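Local coordinates for conserved lipoprotein, putative (Clostridium novyi, PDB 4L1N) that is of unknown function but appears to be a membrane-attached lipoprotein whose DUF4652 domain is grouped with the beta-propeller families, at residues Trp69-Ser72 with Ser73-Phe77. Sequence-based numbering, arbitrary orientation.
Sequences WKNS and SNNKF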
loop_
_atom_site.group_PDB
_atom_site.type_symbol
_atom_site.label_atom_id
_atom_site.label_comp_id
_atom_site.label_asym_id
_atom_site.label_seq_id
_atom_site.Cartn_x
_atom_site.Cartn_y
_atom_site.Cartn_z
ATOM N N TRP A 69 -7.704 -10.842 2.226
ATOM C CA TRP A 69 -8.559 -9.940 1.461
ATOM C C TRP A 69 -9.288 -8.946 2.363
ATOM O O TRP A 69 -10.154 -9.345 3.141
ATOM C CB TRP A 69 -9.596 -10.731 0.658
ATOM C CG TRP A 69 -9.090 -11.443 -0.559
ATOM C CD1 TRP A 69 -8.955 -12.791 -0.717
ATOM C CD2 TRP A 69 -8.838 -10.861 -1.847
ATOM N NE1 TRP A 69 -8.591 -13.083 -2.013
ATOM C CE2 TRP A 69 -8.509 -11.916 -2.728
ATOM C CE3 TRP A 69 -8.830 -9.542 -2.338
ATOM C CZ2 TRP A 69 -8.138 -11.692 -4.057
ATOM C CZ3 TRP A 69 -8.495 -9.327 -3.667
ATOM C CH2 TRP A 69 -8.148 -10.391 -4.507
ATOM N N LYS A 70 -8.933 -7.657 2.268
ATOM C CA LYS A 70 -9.598 -6.583 3.003
ATOM C C LYS A 70 -10.704 -6.065 2.114
ATOM O O LYS A 70 -10.438 -5.581 1.010
ATOM C CB LYS A 70 -8.615 -5.457 3.376
ATOM C CG LYS A 70 -8.003 -5.533 4.769
ATOM C CD LYS A 70 -6.843 -4.527 4.888
ATOM C CE LYS A 70 -6.019 -4.693 6.137
ATOM N NZ LYS A 70 -4.580 -4.448 5.873
ATOM N N ASN A 71 -11.943 -6.208 2.562
ATOM C CA ASN A 71 -13.108 -5.759 1.814
ATOM C C ASN A 71 -13.297 -4.255 1.899
ATOM O O ASN A 71 -12.932 -3.638 2.902
ATOM C CB ASN A 71 -14.342 -6.439 2.368
ATOM C CG ASN A 71 -14.861 -7.557 1.526
ATOM O OD1 ASN A 71 -14.138 -8.487 1.149
ATOM N ND2 ASN A 71 -16.148 -7.504 1.259
ATOM N N SER A 72 -13.912 -3.670 0.867
ATOM C CA SER A 72 -14.264 -2.255 0.837
ATOM C C SER A 72 -15.401 -2.020 1.852
ATOM O O SER A 72 -16.097 -2.983 2.206
ATOM C CB SER A 72 -14.692 -1.868 -0.575
ATOM O OG SER A 72 -15.121 -0.521 -0.637
ATOM N N SER A 73 -15.605 -0.770 2.323
ATOM C CA SER A 73 -16.680 -0.497 3.300
ATOM C C SER A 73 -18.071 -0.884 2.754
ATOM O O SER A 73 -18.845 -1.490 3.490
ATOM C CB SER A 73 -16.677 0.964 3.743
ATOM O OG SER A 73 -17.359 1.810 2.833
ATOM N N ASN A 74 -18.353 -0.586 1.460
ATOM C CA ASN A 74 -19.624 -0.891 0.783
ATOM C C ASN A 74 -19.707 -2.370 0.335
ATOM O O ASN A 74 -20.712 -2.773 -0.260
ATOM C CB ASN A 74 -19.836 0.048 -0.431
ATOM C CG ASN A 74 -18.842 -0.077 -1.573
ATOM O OD1 ASN A 74 -17.810 -0.762 -1.500
ATOM N ND2 ASN A 74 -19.128 0.607 -2.669
ATOM N N ASN A 75 -18.639 -3.164 0.604
ATOM C CA ASN A 75 -18.480 -4.587 0.269
ATOM C C ASN A 75 -18.610 -4.853 -1.247
ATOM O O ASN A 75 -18.896 -5.983 -1.643
ATOM C CB ASN A 75 -19.447 -5.471 1.076
ATOM C CG ASN A 75 -19.101 -5.564 2.543
ATOM O OD1 ASN A 75 -17.965 -5.874 2.934
ATOM N ND2 ASN A 75 -20.080 -5.315 3.396
ATOM N N LYS A 76 -18.356 -3.825 -2.088
ATOM C CA LYS A 76 -18.399 -3.926 -3.556
ATOM C C LYS A 76 -17.062 -4.448 -4.074
ATOM O O LYS A 76 -17.021 -5.177 -5.063
ATOM C CB LYS A 76 -18.725 -2.556 -4.186
ATOM C CG LYS A 76 -19.016 -2.569 -5.688
ATOM C CD LYS A 76 -19.036 -1.150 -6.267
ATOM C CE LYS A 76 -19.554 -1.085 -7.688
ATOM N NZ LYS A 76 -20.911 -0.469 -7.766
ATOM N N PHE A 77 -15.976 -4.081 -3.397
ATOM C CA PHE A 77 -14.624 -4.455 -3.767
ATOM C C PHE A 77 -13.875 -5.150 -2.635
ATOM O O PHE A 77 -14.300 -5.116 -1.479
ATOM C CB PHE A 77 -13.832 -3.205 -4.198
ATOM C CG PHE A 77 -14.356 -2.496 -5.419
ATOM C CD1 PHE A 77 -14.258 -3.078 -6.679
ATOM C CD2 PHE A 77 -14.911 -1.226 -5.320
ATOM C CE1 PHE A 77 -14.745 -2.421 -7.813
ATOM C CE2 PHE A 77 -15.402 -0.570 -6.453
ATOM C CZ PHE A 77 -15.314 -1.172 -7.693
#
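S72 and N75 bracket a type I beta turn, the tip of a beta hairpin held by two main-chain bonds and three more that use side chains. The main-chain bonds set the frame. N75 N donates to S72 O at 3.0 Å across the turn, and S72 N donates to F77 O at 2.8 Å, pairing the chain as it leaves and re-enters the sheet. The same carbonyl, F77 O, also receives a CA-H...O contact from N71 CA.

Side-chain bonds brace the turn from within. With chi1 at 176° the S72 hydroxyl swings away from the backbone N and lies beside the carbonyl carbon, from where S72 OG donates to N74 OD1 at 2.8 Å. From the opposite face of the N74 amide, K76 N gives its hydrogen to the same oxygen, N74 OD1, at 3.2 Å; this second bond makes an Asx turn. One oxygen is thus gripped from above and below its plane, which should limit rotation of the N74 amide and links the turn's first residue to the residue following its last.

A third link is between two amides whose side chains cross at about a right angle. N71 ND2 donates to N75 OD1 at 3.0 Å with an N-H...O angle of 151°, the donor tilted 22° from the carbonyl plane of N75. Nonpolar contact is slight: CB of S72 lies 4.0 Å from CB of F77, these being the two buried residues of the contact.

Nearby, S73 OG is hydrogen-bonded to D128 and N71 OD1 to S78 OG, while F77 and S72 both touch W125 of strand 118-125. The whole turn joins edge strand 70-71 to its antiparallel neighbour 77-82, which in turn pairs with strand 95-100.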